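Alpha-amylase (Eubacterium rectale DSM 17629, PDB 6AZ5) probably binds starch and related alpha-glucans, this chain being a family CBM41 carbohydrate-binding module of the surface-attached enzyme of a gut bacterium. Local coordinates at residues 6-11 with 99-104; 26-31 with 68-73; 34-39 with 54-59; 87-92 with 105-110. One frame throughout, in Å; residues are numbered along the deposited sequence.

Contact 1: 6-11 with 99-104; sequences TIYYYN and VLYYVD
Tyr9 and Tyr102, paired in register on neighbouring parallel strands, meet edge to face: CD1 of Tyr9 sits over one face of the Tyr102 ring, 3.6 Å from Tyr102 CD2, with the ring planes 58° apart. Both side chains place CG anti to the backbone N (chi1 171° and 178°), which lets them run side by side on the buried face with Ile7 and Leu100. Ile7 CG1 packs on Leu100 CB at 4.1 Å. On the other face, with Thr6 and Val99, Tyr8 turns its edge toward the face of Tyr101 in an offset edge-to-face pair, CD2 of Tyr8 lying 3.4 Å from Tyr101 CE1; the CE2 corner of Tyr8 also touches CG1 of Val99. Five backbone hydrogen bonds join the strands, from Leu100 N to Thr6 O through to Asp104 N to Tyr10 O. Where the strands end, the Tyr9 hydroxyl donates to Asp104 OD1 at 2.6 Å, reaching it from above the carboxylate plane, and accepts the amide of Asn11 ND2 at 3.0 Å. Asp104 OD1 also bonds to the hydroxyl of Tyr73, and Asn11 OD1 to Asp13 N. The Tyr9 hydroxyl is therefore both donor and acceptor, which fixes the direction of its proton, and the two phenols would be expected to stabilise the negative charge of Asp104, which also lies close to Asp84.

Contact 2: 26-31 with 68-73; sequences WMWNAG and GLKARY
Trp28 lies flat over Gly68: the indole's six-membered ring covers the glycine CA in a CH-pi contact, 3.7 Å from CA to the ring centroid, and its CH2 reaches Leu69 N at 3.4 Å. With CG between the backbone N and the carbonyl carbon (chi1 63°), the ring folds back over the partner strand, where any CB on residue 68 would collide with it. Beneath, Trp28 and Gly68 form an antiparallel hydrogen-bonded pair: Trp28 N gives to Gly68 O at 2.8 Å, and Gly68 N to Trp28 O at 3.0 Å. Trp26 and Lys70 repeat the exchange, with Trp26 N to Lys70 O at 2.9 Å and Lys70 N to Trp26 O at 3.1 Å. Lys70 NZ is satisfied by a salt bridge to Asp87. The Arg72 guanidinium carries Trp26 CE3 over the centre of one face, their planes 45° apart, while its NH2 is salt-bridged to Asp24. Two partly exposed tryptophans with a lysine and aspartate nearby are consistent with the glucan-binding surface of CBM41 relatives. On the opposite, buried face, Met27 CG packs against Leu69 CB. Strand 66-72 is flanked by strand 24-29 and by strand 88-91, and strand 24-29 is bordered beyond by strand 35-44.

Contact 3: 34-39 with 54-59; sequences GSYVFD and QTITVA
Gln54 reaches across to Tyr36 and Phe38 where the two arms of the beta hairpin formed by strands 35-44 and 49-58 splay apart; here the short strand axes lie no nearer than 8.2 Å, their N-to-C directions 140° apart and so roughly antiparallel, and the Gln54 side chain spans the gap. A chi1 of 65° sets its CG on the side flanked by both backbone neighbours, and the rest of the chain runs out extended, carrying the amide to Tyr36. NE2 donates to Tyr36 O at 2.9 Å with a nearly straight N-H, yet comes from above the carbonyl plane. The same NE2 stands over the centre of one face of the Phe38 ring, 3.5 Å from Phe38 CE1, with amide and ring planes 65° apart. OE1 lies against CB of Tyr36, and CG of Gln54 lies near CD1 of Phe38. A leucine in its place would probably leave Tyr36 O without this donor and the Phe38 face without the amide nitrogen over it. At Thr55 the backbone takes over: its N gives a hydrogen bond to a water at 3.0 Å, and that water donates to Asp39 OD1 at 3.1 Å, bridging the arms on the exposed side. Ile56 turns inward again, toward the layer with Met27 and Phe5. Its CD1 ends the contact, touching Tyr36 CB at 4.1 Å.

Contact 4: 87-92 with 105-110; sequences DRSFTI and GSDPVH
Asp107 and Ser89 meet through a single direct hydrogen bond, Ser89 N to Asp107 OD1 at 2.6 Å, short and bent (141° at the hydrogen), with the N-H reaching the oxygen from above the carboxylate plane. Next to it the packing is close. Pro108 CD rests 3.4 Å from Ser89 O, and Pro108 CG meets Phe90 CD1 at 3.9 Å, the proline crossing the aromatic side chain at about a right angle over the interior that Leu69, Leu100 and Tyr102 also line. Equally tight is Arg88: its chain bends at chi2 (-51°) and lays one face of the guanidinium over the Gly105-Ser106 peptide, NH2 3.2 Å from Gly105 C, while NE is salt-bridged to Asp84. An alanine in place of Arg88 is likely to strip the cover from this peptide and leave Asp84 without its charged partner. The solvent side is looser. There a water at the guanidinium edge donates to Asp87 O and makes weak bonds with Arg88 NH1 and the exposed Asp107, at OD1. At the far, exposed end His110 brings CE1 edge-on to Thr91 O, 3.0 Å away, its NE2 being bonded to Glu98. Since Arg88 and Asp107 stay apart as charges, strand 88-91 and the loop are joined directly by one carboxylate-backbone bond, a proline-aromatic contact and a cation laid flat on a peptide rather than by a salt bridge.

In the fold
All four contacts reach the same mixed set of beta strands in a small all-beta module, as expected of a carbohydrate-binding domain; in contact 4 the partner of strand 88-91 is a loop. Contact 1 pairs strand 3-10 with strand 99-103, near the two chain ends, and closes a loop in which contact 2 is nested; contact 3 lies inside the loop of contact 2. Contact 4 follows these two along the chain and crosses contact 1. Centres are about 9 Å apart for contacts 1 and 4 and for 2 and 3, and about 15 Å for 3 and 4. Strand 66-72 links contact 2 to contact 4 through strand 88-91, so the probable sugar-facing tryptophans are built onto a framework closed by its first and last strands.

Contact 1: 6-11 with 99-104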
loop_
_atom_site.group_PDB
_atom_site.type_symbol
_atom_site.label_atom_id
_atom_site.label_comp_id
_atom_site.label_asym_id
_atom_site.label_seq_id
_atom_site.Cartn_x
_atom_site.Cartn_y
_atom_site.Cartn_z
ATOM N N THR A 6 -6.687 -5.704 0.436
ATOM C CA THR A 6 -6.692 -4.264 0.601
ATOM C C THR A 6 -5.366 -3.840 1.211
ATOM O O THR A 6 -4.818 -4.539 2.062
ATOM C CB THR A 6 -7.858 -3.808 1.501
ATOM O OG1 THR A 6 -9.097 -4.244 0.932
ATOM C CG2 THR A 6 -7.878 -2.301 1.643
ATOM N N ILE A 7 -4.833 -2.710 0.770
ATOM C CA ILE A 7 -3.645 -2.177 1.412
ATOM C C ILE A 7 -3.831 -0.703 1.762
ATOM O O ILE A 7 -4.167 0.127 0.912
ATOM C CB ILE A 7 -2.378 -2.395 0.539
ATOM C CG1 ILE A 7 -1.189 -1.643 1.126
ATOM C CG2 ILE A 7 -2.617 -1.980 -0.898
ATOM C CD1 ILE A 7 0.144 -2.188 0.648
ATOM N N TYR A 8 -3.648 -0.407 3.047
ATOM C CA TYR A 8 -3.698 0.952 3.568
ATOM C C TYR A 8 -2.297 1.537 3.652
ATOM O O TYR A 8 -1.349 0.825 3.985
ATOM C CB TYR A 8 -4.329 0.991 4.959
ATOM C CG TYR A 8 -5.739 0.458 5.060
ATOM C CD1 TYR A 8 -6.645 0.611 4.025
ATOM C CD2 TYR A 8 -6.165 -0.190 6.212
ATOM C CE1 TYR A 8 -7.941 0.129 4.134
ATOM C CE2 TYR A 8 -7.452 -0.677 6.329
ATOM C CZ TYR A 8 -8.334 -0.519 5.286
ATOM O OH TYR A 8 -9.615 -1.004 5.401
ATOM N N TYR A 9 -2.174 2.834 3.373
ATOM C CA TYR A 9 -0.883 3.517 3.464
ATOM C C TYR A 9 -0.978 4.835 4.223
ATOM O O TYR A 9 -1.868 5.651 3.979
ATOM C CB TYR A 9 -0.309 3.766 2.067
ATOM C CG TYR A 9 0.912 4.659 2.038
ATOM C CD1 TYR A 9 2.144 4.206 2.500
ATOM C CD2 TYR A 9 0.839 5.954 1.531
ATOM C CE1 TYR A 9 3.267 5.021 2.470
ATOM C CE2 TYR A 9 1.958 6.774 1.491
ATOM C CZ TYR A 9 3.169 6.303 1.964
ATOM O OH TYR A 9 4.281 7.116 1.928
ATOM N N TYR A 10 -0.057 5.040 5.153
ATOM C CA TYR A 10 -0.046 6.281 5.907
ATOM C C TYR A 10 1.293 6.991 5.783
ATOM O O TYR A 10 2.356 6.376 5.889
ATOM C CB TYR A 10 -0.366 6.033 7.384
ATOM C CG TYR A 10 -0.270 7.284 8.227
ATOM C CD1 TYR A 10 -1.328 8.180 8.296
ATOM C CD2 TYR A 10 0.884 7.573 8.950
ATOM C CE1 TYR A 10 -1.240 9.331 9.062
ATOM C CE2 TYR A 10 0.979 8.723 9.719
ATOM C CZ TYR A 10 -0.083 9.596 9.770
ATOM O OH TYR A 10 0.007 10.737 10.534
ATOM N N ASN A 11 1.213 8.296 5.552
ATOM C CA ASN A 11 2.371 9.177 5.529
ATOM C C ASN A 11 1.936 10.530 6.072
ATOM O O ASN A 11 1.097 11.204 5.475
ATOM C CB ASN A 11 2.944 9.309 4.114
ATOM C CG ASN A 11 4.266 10.061 4.081
ATOM O OD1 ASN A 11 4.490 10.987 4.859
ATOM N ND2 ASN A 11 5.148 9.663 3.176
ATOM N N VAL A 99 -5.920 -7.565 4.793
ATOM C CA VAL A 99 -5.606 -6.152 4.857
ATOM C C VAL A 99 -4.139 -5.969 5.216
ATOM O O VAL A 99 -3.643 -6.596 6.149
ATOM C CB VAL A 99 -6.495 -5.435 5.885
ATOM C CG1 VAL A 99 -6.029 -4.007 6.096
ATOM C CG2 VAL A 99 -7.938 -5.463 5.419
ATOM N N LEU A 100 -3.442 -5.130 4.455
ATOM C CA LEU A 100 -2.072 -4.759 4.788
ATOM C C LEU A 100 -2.007 -3.316 5.287
ATOM O O LEU A 100 -2.661 -2.423 4.742
ATOM C CB LEU A 100 -1.147 -4.956 3.588
ATOM C CG LEU A 100 -0.564 -6.361 3.379
ATOM C CD1 LEU A 100 0.139 -6.854 4.630
ATOM C CD2 LEU A 100 -1.623 -7.366 2.928
ATOM N N TYR A 101 -1.231 -3.106 6.346
ATOM C CA TYR A 101 -1.003 -1.773 6.884
ATOM C C TYR A 101 0.417 -1.326 6.590
ATOM O O TYR A 101 1.383 -1.845 7.147
ATOM C CB TYR A 101 -1.265 -1.736 8.382
ATOM C CG TYR A 101 -2.695 -2.036 8.744
ATOM C CD1 TYR A 101 -3.640 -1.022 8.827
ATOM C CD2 TYR A 101 -3.104 -3.335 8.988
ATOM C CE1 TYR A 101 -4.953 -1.301 9.154
ATOM C CE2 TYR A 101 -4.406 -3.621 9.316
ATOM C CZ TYR A 101 -5.328 -2.606 9.397
ATOM O OH TYR A 101 -6.628 -2.907 9.723
ATOM N N TYR A 102 0.527 -0.359 5.693
ATOM C CA TYR A 102 1.813 0.129 5.252
ATOM C C TYR A 102 2.021 1.530 5.808
ATOM O O TYR A 102 1.457 2.504 5.314
ATOM C CB TYR A 102 1.888 0.088 3.721
ATOM C CG TYR A 102 3.162 0.606 3.092
ATOM C CD1 TYR A 102 4.318 0.790 3.840
ATOM C CD2 TYR A 102 3.227 0.842 1.720
ATOM C CE1 TYR A 102 5.484 1.249 3.254
ATOM C CE2 TYR A 102 4.391 1.291 1.122
ATOM C CZ TYR A 102 5.518 1.492 1.895
ATOM O OH TYR A 102 6.683 1.937 1.313
ATOM N N VAL A 103 2.820 1.605 6.866
ATOM C CA VAL A 103 3.291 2.882 7.377
ATOM C C VAL A 103 4.580 3.225 6.648
ATOM O O VAL A 103 5.508 2.419 6.615
ATOM C CB VAL A 103 3.531 2.852 8.899
ATOM C CG1 VAL A 103 4.402 4.027 9.326
ATOM C CG2 VAL A 103 2.203 2.865 9.644
ATOM N N ASP A 104 4.609 4.404 6.032
ATOM C CA ASP A 104 5.803 4.894 5.363
ATOM C C ASP A 104 6.979 4.799 6.329
ATOM O O ASP A 104 6.915 5.334 7.437
ATOM C CB ASP A 104 5.601 6.335 4.886
ATOM C CG ASP A 104 6.717 6.805 3.982
ATOM O OD1 ASP A 104 6.648 6.526 2.768
ATOM O OD2 ASP A 104 7.669 7.442 4.482
#

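Contact 2: 26-31 with 68-73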
loop_
_atom_site.group_PDB
_atom_site.type_symbol
_atom_site.label_atom_id
_atom_site.label_comp_id
_atom_site.label_asym_id
_atom_site.label_seq_id
_atom_site.Cartn_x
_atom_site.Cartn_y
_atom_site.Cartn_z
ATOM N N TRP A 26 4.831 1.339 -6.168
ATOM C CA TRP A 26 5.569 0.633 -7.199
ATOM C C TRP A 26 5.789 -0.795 -6.720
ATOM O O TRP A 26 6.448 -1.017 -5.710
ATOM C CB TRP A 26 6.900 1.318 -7.493
ATOM C CG TRP A 26 7.549 0.814 -8.730
ATOM C CD1 TRP A 26 8.519 -0.139 -8.819
ATOM C CD2 TRP A 26 7.267 1.231 -10.070
ATOM N NE1 TRP A 26 8.866 -0.337 -10.133
ATOM C CE2 TRP A 26 8.110 0.495 -10.921
ATOM C CE3 TRP A 26 6.384 2.160 -10.634
ATOM C CZ2 TRP A 26 8.096 0.652 -12.306
ATOM C CZ3 TRP A 26 6.376 2.320 -12.004
ATOM C CH2 TRP A 26 7.225 1.569 -12.825
ATOM N N MET A 27 5.227 -1.765 -7.429
ATOM C CA MET A 27 5.254 -3.136 -6.936
ATOM C C MET A 27 5.865 -4.097 -7.939
ATOM O O MET A 27 5.817 -3.858 -9.147
ATOM C CB MET A 27 3.838 -3.583 -6.565
ATOM C CG MET A 27 3.081 -2.577 -5.723
ATOM S SD MET A 27 1.415 -3.133 -5.297
ATOM C CE MET A 27 1.772 -4.293 -3.978
ATOM N N TRP A 28 6.458 -5.174 -7.427
ATOM C CA TRP A 28 7.043 -6.212 -8.270
ATOM C C TRP A 28 6.952 -7.595 -7.615
ATOM O O TRP A 28 6.671 -7.703 -6.422
ATOM C CB TRP A 28 8.494 -5.873 -8.606
ATOM C CG TRP A 28 9.424 -5.810 -7.427
ATOM C CD1 TRP A 28 10.247 -6.801 -6.990
ATOM C CD2 TRP A 28 9.647 -4.692 -6.551
ATOM N NE1 TRP A 28 10.960 -6.379 -5.899
ATOM C CE2 TRP A 28 10.614 -5.089 -5.610
ATOM C CE3 TRP A 28 9.117 -3.401 -6.474
ATOM C CZ2 TRP A 28 11.060 -4.243 -4.594
ATOM C CZ3 TRP A 28 9.566 -2.561 -5.471
ATOM C CH2 TRP A 28 10.525 -2.986 -4.541
ATOM N N ASN A 29 7.177 -8.637 -8.414
ATOM C CA ASN A 29 6.973 -10.043 -8.027
ATOM C C ASN A 29 5.517 -10.410 -7.757
ATOM O O ASN A 29 4.658 -9.543 -7.625
ATOM C CB ASN A 29 7.816 -10.414 -6.803
ATOM C CG ASN A 29 9.294 -10.211 -7.038
ATOM O OD1 ASN A 29 9.991 -9.646 -6.196
ATOM N ND2 ASN A 29 9.782 -10.653 -8.197
ATOM N N ALA A 30 5.263 -11.716 -7.696
ATOM C CA ALA A 30 3.934 -12.281 -7.472
ATOM C C ALA A 30 2.942 -11.828 -8.535
ATOM O O ALA A 30 1.755 -11.655 -8.256
ATOM C CB ALA A 30 3.422 -11.923 -6.073
ATOM N N GLY A 31 3.435 -11.647 -9.758
ATOM C CA GLY A 31 2.599 -11.251 -10.875
ATOM C C GLY A 31 2.411 -9.749 -10.977
ATOM O O GLY A 31 1.944 -9.236 -11.995
ATOM N N GLY A 68 7.402 -7.335 -3.502
ATOM C CA GLY A 68 8.272 -6.194 -3.290
ATOM C C GLY A 68 7.517 -4.929 -3.634
ATOM O O GLY A 68 6.789 -4.898 -4.623
ATOM N N LEU A 69 7.675 -3.885 -2.825
ATOM C CA LEU A 69 6.987 -2.637 -3.101
ATOM C C LEU A 69 7.613 -1.440 -2.396
ATOM O O LEU A 69 8.370 -1.587 -1.446
ATOM C CB LEU A 69 5.512 -2.736 -2.699
ATOM C CG LEU A 69 5.183 -2.394 -1.243
ATOM C CD1 LEU A 69 3.690 -2.236 -1.064
ATOM C CD2 LEU A 69 5.722 -3.446 -0.281
ATOM N N LYS A 70 7.277 -0.248 -2.877
ATOM C CA LYS A 70 7.576 0.982 -2.161
ATOM C C LYS A 70 6.598 2.076 -2.580
ATOM O O LYS A 70 6.175 2.139 -3.732
ATOM C CB LYS A 70 9.023 1.416 -2.410
ATOM C CG LYS A 70 9.328 1.718 -3.857
ATOM C CD LYS A 70 10.815 1.974 -4.073
ATOM C CE LYS A 70 11.622 0.698 -3.950
ATOM N NZ LYS A 70 13.015 0.873 -4.450
ATOM N N ALA A 71 6.228 2.928 -1.634
ATOM C CA ALA A 71 5.344 4.044 -1.933
ATOM C C ALA A 71 6.060 5.110 -2.772
ATOM O O ALA A 71 7.274 5.268 -2.664
ATOM C CB ALA A 71 4.813 4.648 -0.647
ATOM N N ARG A 72 5.309 5.819 -3.616
ATOM C CA ARG A 72 5.825 6.981 -4.348
ATOM C C ARG A 72 4.891 8.162 -4.113
ATOM O O ARG A 72 3.670 8.007 -4.161
ATOM C CB ARG A 72 5.964 6.682 -5.839
ATOM C CG ARG A 72 6.903 5.538 -6.143
ATOM C CD ARG A 72 7.206 5.454 -7.626
ATOM N NE ARG A 72 5.979 5.458 -8.415
ATOM C CZ ARG A 72 5.937 5.502 -9.743
ATOM N NH1 ARG A 72 7.064 5.543 -10.441
ATOM N NH2 ARG A 72 4.765 5.509 -10.369
ATOM N N TYR A 73 5.461 9.336 -3.850
ATOM C CA TYR A 73 4.696 10.448 -3.279
ATOM C C TYR A 73 3.987 11.340 -4.297
ATOM O O TYR A 73 2.968 11.962 -3.984
ATOM C CB TYR A 73 5.611 11.322 -2.414
ATOM C CG TYR A 73 6.315 10.579 -1.300
ATOM C CD1 TYR A 73 5.743 9.460 -0.712
ATOM C CD2 TYR A 73 7.554 10.999 -0.838
ATOM C CE1 TYR A 73 6.388 8.779 0.304
ATOM C CE2 TYR A 73 8.206 10.328 0.178
ATOM C CZ TYR A 73 7.621 9.217 0.745
ATOM O OH TYR A 73 8.269 8.547 1.758
#

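Contact 3: 34-39 with 54-59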
loop_
_atom_site.group_PDB
_atom_site.type_symbol
_atom_site.label_atom_id
_atom_site.label_comp_id
_atom_site.label_asym_id
_atom_site.label_seq_id
_atom_site.Cartn_x
_atom_site.Cartn_y
_atom_site.Cartn_z
ATOM N N GLY A 34 4.786 -2.577 -11.840
ATOM C CA GLY A 34 4.565 -1.162 -12.066
ATOM C C GLY A 34 3.736 -0.453 -11.015
ATOM O O GLY A 34 3.761 -0.795 -9.832
ATOM N N SER A 35 2.984 0.543 -11.467
ATOM C CA SER A 35 2.271 1.450 -10.577
ATOM C C SER A 35 0.874 0.978 -10.172
ATOM O O SER A 35 0.117 0.455 -10.992
ATOM C CB SER A 35 2.164 2.818 -11.235
ATOM O OG SER A 35 1.387 3.677 -10.435
ATOM N N TYR A 36 0.548 1.186 -8.896
ATOM C CA TYR A 36 -0.759 0.861 -8.327
ATOM C C TYR A 36 -1.227 2.043 -7.488
ATOM O O TYR A 36 -0.681 2.308 -6.416
ATOM C CB TYR A 36 -0.693 -0.427 -7.488
ATOM C CG TYR A 36 -0.384 -1.641 -8.319
ATOM C CD1 TYR A 36 0.921 -1.947 -8.679
ATOM C CD2 TYR A 36 -1.399 -2.468 -8.777
ATOM C CE1 TYR A 36 1.208 -3.046 -9.458
ATOM C CE2 TYR A 36 -1.120 -3.566 -9.560
ATOM C CZ TYR A 36 0.185 -3.852 -9.896
ATOM O OH TYR A 36 0.468 -4.948 -10.678
ATOM N N VAL A 37 -2.240 2.748 -7.985
ATOM C CA VAL A 37 -2.613 4.065 -7.475
ATOM C C VAL A 37 -3.720 4.015 -6.424
ATOM O O VAL A 37 -4.739 3.362 -6.616
ATOM C CB VAL A 37 -3.068 4.998 -8.638
ATOM C CG1 VAL A 37 -3.574 6.331 -8.106
ATOM C CG2 VAL A 37 -1.936 5.217 -9.635
ATOM N N PHE A 38 -3.520 4.713 -5.311
ATOM C CA PHE A 38 -4.552 4.792 -4.289
ATOM C C PHE A 38 -5.732 5.595 -4.813
ATOM O O PHE A 38 -5.551 6.645 -5.436
ATOM C CB PHE A 38 -3.999 5.416 -3.006
ATOM C CG PHE A 38 -2.963 4.569 -2.326
ATOM C CD1 PHE A 38 -3.344 3.522 -1.499
ATOM C CD2 PHE A 38 -1.614 4.812 -2.516
ATOM C CE1 PHE A 38 -2.401 2.734 -0.875
ATOM C CE2 PHE A 38 -0.664 4.027 -1.895
ATOM C CZ PHE A 38 -1.058 2.984 -1.078
ATOM N N ASP A 39 -6.939 5.098 -4.563
ATOM C CA ASP A 39 -8.135 5.759 -5.061
ATOM C C ASP A 39 -9.226 5.879 -3.999
ATOM O O ASP A 39 -10.364 6.220 -4.312
ATOM C CB ASP A 39 -8.677 5.025 -6.291
ATOM C CG ASP A 39 -8.862 3.529 -6.065
ATOM O OD1 ASP A 39 -8.726 3.057 -4.918
ATOM O OD2 ASP A 39 -9.163 2.820 -7.052
ATOM N N GLN A 54 -6.431 1.116 -1.300
ATOM C CA GLN A 54 -6.735 0.554 -2.606
ATOM C C GLN A 54 -6.833 -0.959 -2.483
ATOM O O GLN A 54 -6.343 -1.543 -1.516
ATOM C CB GLN A 54 -5.676 0.939 -3.632
ATOM C CG GLN A 54 -4.296 0.379 -3.350
ATOM C CD GLN A 54 -3.317 0.684 -4.469
ATOM O OE1 GLN A 54 -3.562 0.361 -5.631
ATOM N NE2 GLN A 54 -2.210 1.330 -4.125
ATOM N N THR A 55 -7.483 -1.593 -3.450
ATOM C CA THR A 55 -7.526 -3.045 -3.483
ATOM C C THR A 55 -6.661 -3.546 -4.629
ATOM O O THR A 55 -6.511 -2.881 -5.649
ATOM C CB THR A 55 -8.952 -3.578 -3.649
ATOM O OG1 THR A 55 -9.513 -3.049 -4.854
ATOM C CG2 THR A 55 -9.818 -3.168 -2.468
ATOM N N ILE A 56 -6.075 -4.716 -4.450
ATOM C CA ILE A 56 -5.155 -5.233 -5.440
ATOM C C ILE A 56 -5.428 -6.715 -5.647
ATOM O O ILE A 56 -5.598 -7.467 -4.689
ATOM C CB ILE A 56 -3.694 -4.978 -5.018
ATOM C CG1 ILE A 56 -3.367 -3.488 -5.194
ATOM C CG2 ILE A 56 -2.748 -5.821 -5.834
ATOM C CD1 ILE A 56 -2.018 -3.069 -4.665
ATOM N N THR A 57 -5.512 -7.117 -6.907
ATOM C CA THR A 57 -5.877 -8.478 -7.255
ATOM C C THR A 57 -4.662 -9.234 -7.762
ATOM O O THR A 57 -3.960 -8.758 -8.655
ATOM C CB THR A 57 -6.980 -8.502 -8.334
ATOM O OG1 THR A 57 -8.138 -7.815 -7.850
ATOM C CG2 THR A 57 -7.351 -9.930 -8.698
ATOM N N VAL A 58 -4.410 -10.401 -7.177
ATOM C CA VAL A 58 -3.387 -11.309 -7.680
ATOM C C VAL A 58 -4.011 -12.655 -8.047
ATOM O O VAL A 58 -5.101 -12.991 -7.583
ATOM C CB VAL A 58 -2.259 -11.528 -6.651
ATOM C CG1 VAL A 58 -1.441 -10.264 -6.487
ATOM C CG2 VAL A 58 -2.830 -11.979 -5.318
ATOM N N ALA A 59 -3.325 -13.412 -8.899
ATOM C CA ALA A 59 -3.743 -14.773 -9.211
ATOM C C ALA A 59 -3.718 -15.611 -7.939
ATOM O O ALA A 59 -2.906 -15.360 -7.043
ATOM C CB ALA A 59 -2.842 -15.383 -10.270
HETATM O O HOH W 1 -8.505 0.118 -5.730
#

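Contact 4: 87-92 with 105-110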
loop_
_atom_site.group_PDB
_atom_site.type_symbol
_atom_site.label_atom_id
_atom_site.label_comp_id
_atom_site.label_asym_id
_atom_site.label_seq_id
_atom_site.Cartn_x
_atom_site.Cartn_y
_atom_site.Cartn_z
ATOM N N ASP A 87 13.332 -0.207 0.006
ATOM C CA ASP A 87 12.601 -1.383 -0.476
ATOM C C ASP A 87 11.784 -2.018 0.641
ATOM O O ASP A 87 12.319 -2.322 1.709
ATOM C CB ASP A 87 13.560 -2.446 -1.029
ATOM C CG ASP A 87 13.913 -2.237 -2.490
ATOM O OD1 ASP A 87 13.869 -1.079 -2.956
ATOM O OD2 ASP A 87 14.243 -3.241 -3.171
ATOM N N ARG A 88 10.503 -2.257 0.389
ATOM C CA ARG A 88 9.672 -2.943 1.370
ATOM C C ARG A 88 9.193 -4.282 0.830
ATOM O O ARG A 88 9.424 -4.612 -0.333
ATOM C CB ARG A 88 8.473 -2.082 1.769
ATOM C CG ARG A 88 8.822 -0.671 2.179
ATOM C CD ARG A 88 9.923 -0.634 3.231
ATOM N NE ARG A 88 10.192 0.738 3.661
ATOM C CZ ARG A 88 11.198 1.098 4.453
ATOM N NH1 ARG A 88 12.048 0.190 4.916
ATOM N NH2 ARG A 88 11.350 2.375 4.783
ATOM N N SER A 89 8.531 -5.058 1.681
ATOM C CA SER A 89 7.972 -6.332 1.253
ATOM C C SER A 89 6.961 -6.884 2.247
ATOM O O SER A 89 6.954 -6.511 3.423
ATOM C CB SER A 89 9.079 -7.368 1.031
ATOM O OG SER A 89 9.684 -7.732 2.255
ATOM N N PHE A 90 6.110 -7.776 1.756
ATOM C CA PHE A 90 5.197 -8.536 2.598
ATOM C C PHE A 90 4.818 -9.812 1.877
ATOM O O PHE A 90 5.156 -10.001 0.710
ATOM C CB PHE A 90 3.941 -7.732 2.958
ATOM C CG PHE A 90 3.038 -7.431 1.788
ATOM C CD1 PHE A 90 3.245 -6.303 1.008
ATOM C CD2 PHE A 90 1.959 -8.251 1.494
ATOM C CE1 PHE A 90 2.407 -6.010 -0.064
ATOM C CE2 PHE A 90 1.113 -7.967 0.421
ATOM C CZ PHE A 90 1.341 -6.843 -0.360
ATOM N N THR A 91 4.123 -10.694 2.579
ATOM C CA THR A 91 3.692 -11.949 1.991
ATOM C C THR A 91 2.176 -11.963 1.869
ATOM O O THR A 91 1.469 -11.620 2.807
ATOM C CB THR A 91 4.182 -13.150 2.825
ATOM O OG1 THR A 91 5.612 -13.111 2.916
ATOM C CG2 THR A 91 3.759 -14.465 2.188
ATOM N N ILE A 92 1.681 -12.341 0.697
ATOM C CA ILE A 92 0.248 -12.435 0.472
ATOM C C ILE A 92 -0.324 -13.612 1.261
ATOM O O ILE A 92 -0.024 -14.767 0.967
ATOM C CB ILE A 92 -0.059 -12.591 -1.022
ATOM C CG1 ILE A 92 0.602 -11.452 -1.809
ATOM C CG2 ILE A 92 -1.560 -12.644 -1.264
ATOM C CD1 ILE A 92 0.683 -11.715 -3.296
ATOM N N GLY A 105 8.026 4.086 5.922
ATOM C CA GLY A 105 9.178 3.875 6.779
ATOM C C GLY A 105 9.386 2.441 7.246
ATOM O O GLY A 105 10.363 2.146 7.935
ATOM N N SER A 106 8.480 1.543 6.866
ATOM C CA SER A 106 8.588 0.140 7.273
ATOM C C SER A 106 7.832 -0.817 6.349
ATOM O O SER A 106 6.973 -0.401 5.574
ATOM C CB SER A 106 8.087 -0.028 8.714
ATOM O OG SER A 106 6.874 0.676 8.923
ATOM N N ASP A 107 8.170 -2.101 6.434
ATOM C CA ASP A 107 7.440 -3.143 5.725
ATOM C C ASP A 107 5.948 -3.079 6.070
ATOM O O ASP A 107 5.583 -2.760 7.205
ATOM C CB ASP A 107 8.002 -4.528 6.070
ATOM C CG ASP A 107 9.216 -4.907 5.229
ATOM O OD1 ASP A 107 9.315 -4.454 4.072
ATOM O OD2 ASP A 107 10.064 -5.683 5.721
ATOM N N PRO A 108 5.076 -3.353 5.086
ATOM C CA PRO A 108 3.648 -3.440 5.405
ATOM C C PRO A 108 3.365 -4.677 6.253
ATOM O O PRO A 108 4.024 -5.705 6.069
ATOM C CB PRO A 108 2.975 -3.542 4.027
ATOM C CG PRO A 108 4.015 -3.062 3.041
ATOM C CD PRO A 108 5.325 -3.488 3.640
ATOM N N VAL A 109 2.410 -4.572 7.174
ATOM C CA VAL A 109 2.081 -5.685 8.059
ATOM C C VAL A 109 0.587 -5.989 8.085
ATOM O O VAL A 109 -0.245 -5.118 7.818
ATOM C CB VAL A 109 2.547 -5.407 9.487
ATOM C CG1 VAL A 109 4.068 -5.524 9.577
ATOM C CG2 VAL A 109 2.056 -4.037 9.933
ATOM N N HIS A 110 0.252 -7.231 8.419
ATOM C CA HIS A 110 -1.136 -7.675 8.419
ATOM C C HIS A 110 -1.931 -7.177 9.616
ATOM O O HIS A 110 -3.163 -7.200 9.594
ATOM C CB HIS A 110 -1.204 -9.198 8.365
ATOM C CG HIS A 110 -0.924 -9.761 7.008
ATOM N ND1 HIS A 110 0.320 -10.235 6.643
ATOM C CD2 HIS A 110 -1.718 -9.909 5.927
ATOM C CE1 HIS A 110 0.273 -10.662 5.396
ATOM N NE2 HIS A 110 -0.954 -10.476 4.933
HETATM O O HOH W 2 12.127 -3.186 4.743
#